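Local coordinates for protein oxalate biosynthetic component 1 (PDB 5IKY) that is a bifunctional enzyme of quorum sensing-dependent oxalate production, combining a serine hydrolase of the alpha/beta-hydrolase type with an additional lyase activity, at residues E572-A577 against R601-T606; L944-C949 against L982-T987. All coordinates share one frame; numbering follows the deposited sequence.

The two contacts lie in different parts of this single-chain enzyme: interaction 1 within the range of the cap domain, interaction 2 within the C-terminal range of alpha/beta-hydrolase kinship. Their centres are 44 Å apart and their nearest atoms about 29 Å, so neither touches the other, and along the chain the first is complete before the second begins. Interaction 1 is largely apolar: a phenylalanine ring and an isoleucine at and just beyond the end of helix 592-602 pack on a leucine of helix 562-579, with an arginine beside the ring. Interaction 2 turns on one aspartate bonded to a backbone N-H of a loop. The magnesium site of His227 and Glu477 belongs to neither contact.

Interaction 1. Residues E572-A577 against R601-T606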
loop_
_atom_site.group_PDB
_atom_site.type_symbol
_atom_site.label_atom_id
_atom_site.label_comp_id
_atom_site.label_asym_id
_atom_site.label_seq_id
_atom_site.Cartn_x
_atom_site.Cartn_y
_atom_site.Cartn_z
ATOM N N GLU A 572 -11.939 -3.808 -23.708
ATOM C CA GLU A 572 -13.268 -4.341 -23.441
ATOM C C GLU A 572 -13.506 -5.637 -24.212
ATOM O O GLU A 572 -14.186 -6.541 -23.725
ATOM C CB GLU A 572 -14.336 -3.303 -23.797
ATOM C CG GLU A 572 -15.670 -3.520 -23.105
ATOM C CD GLU A 572 -16.668 -2.419 -23.407
ATOM O OE1 GLU A 572 -16.984 -1.637 -22.487
ATOM O OE2 GLU A 572 -17.139 -2.336 -24.560
ATOM N N ASP A 573 -12.940 -5.720 -25.414
ATOM C CA ASP A 573 -13.014 -6.934 -26.223
ATOM C C ASP A 573 -12.387 -8.119 -25.493
ATOM O O ASP A 573 -12.919 -9.230 -25.514
ATOM C CB ASP A 573 -12.323 -6.727 -27.573
ATOM C CG ASP A 573 -13.183 -5.961 -28.560
ATOM O OD1 ASP A 573 -14.413 -6.163 -28.556
ATOM O OD2 ASP A 573 -12.631 -5.161 -29.343
ATOM N N ARG A 574 -11.254 -7.869 -24.845
ATOM C CA ARG A 574 -10.541 -8.907 -24.111
ATOM C C ARG A 574 -11.316 -9.349 -22.873
ATOM O O ARG A 574 -11.276 -10.519 -22.490
ATOM C CB ARG A 574 -9.146 -8.417 -23.717
ATOM C CG ARG A 574 -8.156 -8.360 -24.872
ATOM C CD ARG A 574 -6.803 -7.821 -24.420
ATOM N NE ARG A 574 -6.435 -8.308 -23.092
ATOM C CZ ARG A 574 -5.888 -9.496 -22.853
ATOM N NH1 ARG A 574 -5.641 -10.330 -23.855
ATOM N NH2 ARG A 574 -5.589 -9.852 -21.611
ATOM N N LEU A 575 -12.018 -8.410 -22.245
ATOM C CA LEU A 575 -12.854 -8.737 -21.098
ATOM C C LEU A 575 -14.078 -9.520 -21.551
ATOM O O LEU A 575 -14.508 -10.458 -20.882
ATOM C CB LEU A 575 -13.280 -7.472 -20.352
ATOM C CG LEU A 575 -14.220 -7.690 -19.162
ATOM C CD1 LEU A 575 -13.616 -8.670 -18.161
ATOM C CD2 LEU A 575 -14.542 -6.368 -18.488
ATOM N N ALA A 576 -14.628 -9.134 -22.698
ATOM C CA ALA A 576 -15.806 -9.794 -23.247
ATOM C C ALA A 576 -15.506 -11.241 -23.629
ATOM O O ALA A 576 -16.315 -12.135 -23.387
ATOM C CB ALA A 576 -16.329 -9.026 -24.451
ATOM N N ALA A 577 -14.339 -11.463 -24.226
ATOM C CA ALA A 577 -13.938 -12.801 -24.644
ATOM C C ALA A 577 -13.708 -13.705 -23.437
ATOM O O ALA A 577 -14.071 -14.882 -23.453
ATOM C CB ALA A 577 -12.688 -12.735 -25.505
ATOM N N ARG A 601 -12.160 -6.176 -12.536
ATOM C CA ARG A 601 -11.086 -5.544 -11.771
ATOM C C ARG A 601 -9.706 -5.911 -12.307
ATOM O O ARG A 601 -8.802 -5.077 -12.338
ATOM C CB ARG A 601 -11.179 -5.924 -10.289
ATOM C CG ARG A 601 -11.953 -4.931 -9.433
ATOM C CD ARG A 601 -11.794 -5.225 -7.946
ATOM N NE ARG A 601 -12.448 -6.469 -7.550
ATOM C CZ ARG A 601 -13.667 -6.537 -7.022
ATOM N NH1 ARG A 601 -14.369 -5.429 -6.828
ATOM N NH2 ARG A 601 -14.185 -7.711 -6.687
ATOM N N SER A 602 -9.552 -7.161 -12.732
ATOM C CA SER A 602 -8.269 -7.647 -13.227
ATOM C C SER A 602 -7.915 -7.038 -14.581
ATOM O O SER A 602 -6.738 -6.884 -14.911
ATOM C CB SER A 602 -8.280 -9.174 -13.325
ATOM O OG SER A 602 -9.277 -9.620 -14.228
ATOM N N PHE A 603 -8.934 -6.693 -15.363
ATOM C CA PHE A 603 -8.720 -6.056 -16.659
ATOM C C PHE A 603 -8.616 -4.539 -16.524
ATOM O O PHE A 603 -8.448 -3.829 -17.515
ATOM C CB PHE A 603 -9.843 -6.416 -17.634
ATOM C CG PHE A 603 -9.656 -7.746 -18.315
ATOM C CD1 PHE A 603 -10.079 -8.918 -17.710
ATOM C CD2 PHE A 603 -9.065 -7.820 -19.565
ATOM C CE1 PHE A 603 -9.914 -10.139 -18.336
ATOM C CE2 PHE A 603 -8.896 -9.038 -20.196
ATOM C CZ PHE A 603 -9.321 -10.199 -19.580
ATOM N N GLY A 604 -8.719 -4.048 -15.292
ATOM C CA GLY A 604 -8.587 -2.628 -15.022
ATOM C C GLY A 604 -9.905 -1.881 -15.050
ATOM O O GLY A 604 -9.975 -0.712 -14.669
ATOM N N ILE A 605 -10.957 -2.557 -15.503
ATOM C CA ILE A 605 -12.284 -1.958 -15.575
ATOM C C ILE A 605 -13.015 -2.073 -14.242
ATOM O O ILE A 605 -13.330 -3.170 -13.790
ATOM C CB ILE A 605 -13.137 -2.613 -16.679
ATOM C CG1 ILE A 605 -12.501 -2.382 -18.051
ATOM C CG2 ILE A 605 -14.556 -2.068 -16.653
ATOM C CD1 ILE A 605 -13.303 -2.953 -19.200
ATOM N N THR A 606 -13.288 -0.935 -13.613
ATOM C CA THR A 606 -13.951 -0.929 -12.315
ATOM C C THR A 606 -15.444 -0.650 -12.445
ATOM O O THR A 606 -15.852 0.483 -12.699
ATOM C CB THR A 606 -13.329 0.119 -11.370
ATOM O OG1 THR A 606 -11.936 -0.162 -11.190
ATOM C CG2 THR A 606 -14.025 0.096 -10.018
#
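The ring of Phe603 lies flat against the backbone of Leu575, with Leu575 CA centred over one face, 4.0 Å from the ring centroid and only 7° off the normal, a CH-pi contact. The two leucine methyls then part company. CD1 leans over the CD1 side of the same ring at 3.6 Å (Leu575 CD1 to Phe603 CD1), while CD2 meets the tip of Ile605, where Leu575 CD2 and Ile605 CD1 are 3.7 Å apart. Having CG opposite the backbone N (chi1 177°) directs the leucine out of helix 562-579 between its two partners. Ile605 reaches the helix with an extended chain, its CD1 the only atom of that side chain to touch Leu575.

Arg574 runs across Phe603 at about a right angle. Its CB sits 3.6 Å from Phe603 CE2, and a bend at chi3 brings the guanidinium back toward the same atom, Arg574 NH2 lying 3.7 Å from Phe603 CE2. The two planes are inclined by 43°, well short of a parallel stack. NH2 is hydrogen-bonded to the carbonyl of His303, whose ring in turn stacks on Phe603.

Helix 592-602 ends here in a Schellman motif at Gly604, whose positive phi ends the helix just after Phe603; Ile605 follows, and the side chains of both start out toward helix 562-579. Helices 629-641 and 682-690 add Phe636 and Tyr689 around Ile605. The side chain of Glu572 leaves its backbone directed away from the loop, and its carboxylate forms salt bridges with Arg685 and Arg644. The contact itself thus depends on shape and on burial of apolar surface, with Arg574 NH2 and the Glu572 carboxylate bonded to partners beyond it.

Interaction 2. Residues L944-C949 against L982-T987; sequences LDVQAC and LDWLGT
A helix-to-loop contact with one buried polar anchor, Asp945 to the backbone of Thr987, joins helix 937-955 to the segment leading into strand 988-992. Asp945 OD2 accepts the N-H of Thr987 at 2.9 Å with a nearly straight approach (163°), the donor standing 48° out of the carboxylate plane. With CG beside the backbone N (chi1 -57°), the aspartate side chain extends over the loop at Gly986, whose CA comes within 3.2 Å of Asp945 OD2. The Thr987 hydroxyl is close as well, OG1 lying 3.5 Å from Asp945 OD2, and the two side chains cross at about a right angle.

Helix 937-955 follows strand 929-935 in the mixed sheet expected of an alpha/beta-hydrolase fold, and strands 969-976 and 988-992 are the next two parallel neighbours in that sheet. The aspartate therefore ties a helix flanking the sheet to the backbone just ahead of strand 988-992.

Further along the helix the contact becomes apolar. Cys949 SG rests against Leu985 CB at 3.8 Å, and Phe966 of helix 959-966 touches both of these residues as well as Asp945. Nearer Asp945 on the helix, Val946 CG2 approaches the six-membered ring of the Trp984 indole obliquely, 4.0 Å from Trp984 CZ3, while His981 stacks on that indole.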
loop_
_atom_site.group_PDB
_atom_site.type_symbol
_atom_site.label_atom_id
_atom_site.label_comp_id
_atom_site.label_asym_id
_atom_site.label_seq_id
_atom_site.Cartn_x
_atom_site.Cartn_y
_atom_site.Cartn_z
ATOM N N LEU A 944 -21.660 29.243 -2.579
ATOM C CA LEU A 944 -22.498 30.203 -1.866
ATOM C C LEU A 944 -21.665 31.415 -1.464
ATOM O O LEU A 944 -22.145 32.549 -1.486
ATOM C CB LEU A 944 -23.138 29.577 -0.625
ATOM C CG LEU A 944 -23.977 28.307 -0.778
ATOM C CD1 LEU A 944 -24.781 28.045 0.490
ATOM C CD2 LEU A 944 -24.886 28.383 -1.993
ATOM N N ASP A 945 -20.415 31.159 -1.093
ATOM C CA ASP A 945 -19.488 32.215 -0.704
ATOM C C ASP A 945 -19.183 33.126 -1.888
ATOM O O ASP A 945 -19.102 34.346 -1.741
ATOM C CB ASP A 945 -18.193 31.611 -0.155
ATOM C CG ASP A 945 -18.436 30.680 1.018
ATOM O OD1 ASP A 945 -19.613 30.465 1.377
ATOM O OD2 ASP A 945 -17.450 30.149 1.573
ATOM N N VAL A 946 -19.016 32.517 -3.058
ATOM C CA VAL A 946 -18.742 33.250 -4.289
ATOM C C VAL A 946 -19.871 34.220 -4.624
ATOM O O VAL A 946 -19.630 35.391 -4.922
ATOM C CB VAL A 946 -18.529 32.287 -5.478
ATOM C CG1 VAL A 946 -18.559 33.042 -6.798
ATOM C CG2 VAL A 946 -17.218 31.530 -5.321
ATOM N N GLN A 947 -21.104 33.726 -4.568
ATOM C CA GLN A 947 -22.275 34.544 -4.858
ATOM C C GLN A 947 -22.445 35.661 -3.836
ATOM O O GLN A 947 -22.915 36.750 -4.168
ATOM C CB GLN A 947 -23.535 33.678 -4.897
ATOM C CG GLN A 947 -23.509 32.593 -5.955
ATOM C CD GLN A 947 -24.794 31.793 -5.991
ATOM O OE1 GLN A 947 -25.844 32.303 -6.384
ATOM N NE2 GLN A 947 -24.718 30.533 -5.580
ATOM N N ALA A 948 -22.064 35.383 -2.593
ATOM C CA ALA A 948 -22.143 36.372 -1.525
ATOM C C ALA A 948 -21.186 37.528 -1.795
ATOM O O ALA A 948 -21.516 38.689 -1.551
ATOM C CB ALA A 948 -21.841 35.732 -0.179
ATOM N N CYS A 949 -20.001 37.203 -2.300
ATOM C CA CYS A 949 -19.019 38.218 -2.664
ATOM C C CYS A 949 -19.519 39.067 -3.829
ATOM O O CYS A 949 -19.312 40.279 -3.857
ATOM C CB CYS A 949 -17.678 37.572 -3.020
ATOM S SG CYS A 949 -16.852 36.736 -1.645
ATOM N N LEU A 982 -8.163 27.732 -0.252
ATOM C CA LEU A 982 -7.717 28.324 1.001
ATOM C C LEU A 982 -7.593 29.846 0.934
ATOM O O LEU A 982 -7.813 30.533 1.930
ATOM C CB LEU A 982 -6.376 27.706 1.409
ATOM C CG LEU A 982 -5.749 28.169 2.724
ATOM C CD1 LEU A 982 -6.746 28.054 3.864
ATOM C CD2 LEU A 982 -4.502 27.355 3.018
ATOM N N ASP A 983 -7.259 30.369 -0.241
ATOM C CA ASP A 983 -6.990 31.799 -0.389
ATOM C C ASP A 983 -8.213 32.610 -0.821
ATOM O O ASP A 983 -8.093 33.795 -1.133
ATOM C CB ASP A 983 -5.854 32.018 -1.391
ATOM C CG ASP A 983 -4.517 31.530 -0.869
ATOM O OD1 ASP A 983 -4.335 31.505 0.368
ATOM O OD2 ASP A 983 -3.648 31.172 -1.692
ATOM N N TRP A 984 -9.383 31.981 -0.837
ATOM C CA TRP A 984 -10.612 32.683 -1.194
ATOM C C TRP A 984 -11.284 33.307 0.024
ATOM O O TRP A 984 -11.005 32.928 1.163
ATOM C CB TRP A 984 -11.601 31.737 -1.878
ATOM C CG TRP A 984 -11.263 31.383 -3.290
ATOM C CD1 TRP A 984 -10.128 31.707 -3.973
ATOM C CD2 TRP A 984 -12.079 30.635 -4.201
ATOM N NE1 TRP A 984 -10.183 31.203 -5.251
ATOM C CE2 TRP A 984 -11.371 30.538 -5.415
ATOM C CE3 TRP A 984 -13.337 30.029 -4.104
ATOM C CZ2 TRP A 984 -11.879 29.868 -6.525
ATOM C CZ3 TRP A 984 -13.840 29.364 -5.207
ATOM C CH2 TRP A 984 -13.113 29.288 -6.402
ATOM N N LEU A 985 -12.169 34.268 -0.225
ATOM C CA LEU A 985 -13.060 34.776 0.809
ATOM C C LEU A 985 -14.171 33.765 1.053
ATOM O O LEU A 985 -14.910 33.419 0.130
ATOM C CB LEU A 985 -13.659 36.125 0.405
ATOM C CG LEU A 985 -12.922 37.401 0.809
ATOM C CD1 LEU A 985 -13.589 38.612 0.177
ATOM C CD2 LEU A 985 -12.888 37.537 2.322
ATOM N N GLY A 986 -14.294 33.283 2.285
ATOM C CA GLY A 986 -15.324 32.308 2.581
ATOM C C GLY A 986 -15.350 31.743 3.987
ATOM O O GLY A 986 -14.621 32.185 4.875
ATOM N N THR A 987 -16.207 30.746 4.174
ATOM C CA THR A 987 -16.441 30.139 5.476
ATOM C C THR A 987 -15.278 29.250 5.901
ATOM O O THR A 987 -14.741 28.492 5.094
ATOM C CB THR A 987 -17.736 29.301 5.466
ATOM O OG1 THR A 987 -18.788 30.047 4.838
ATOM C CG2 THR A 987 -18.148 28.929 6.879
#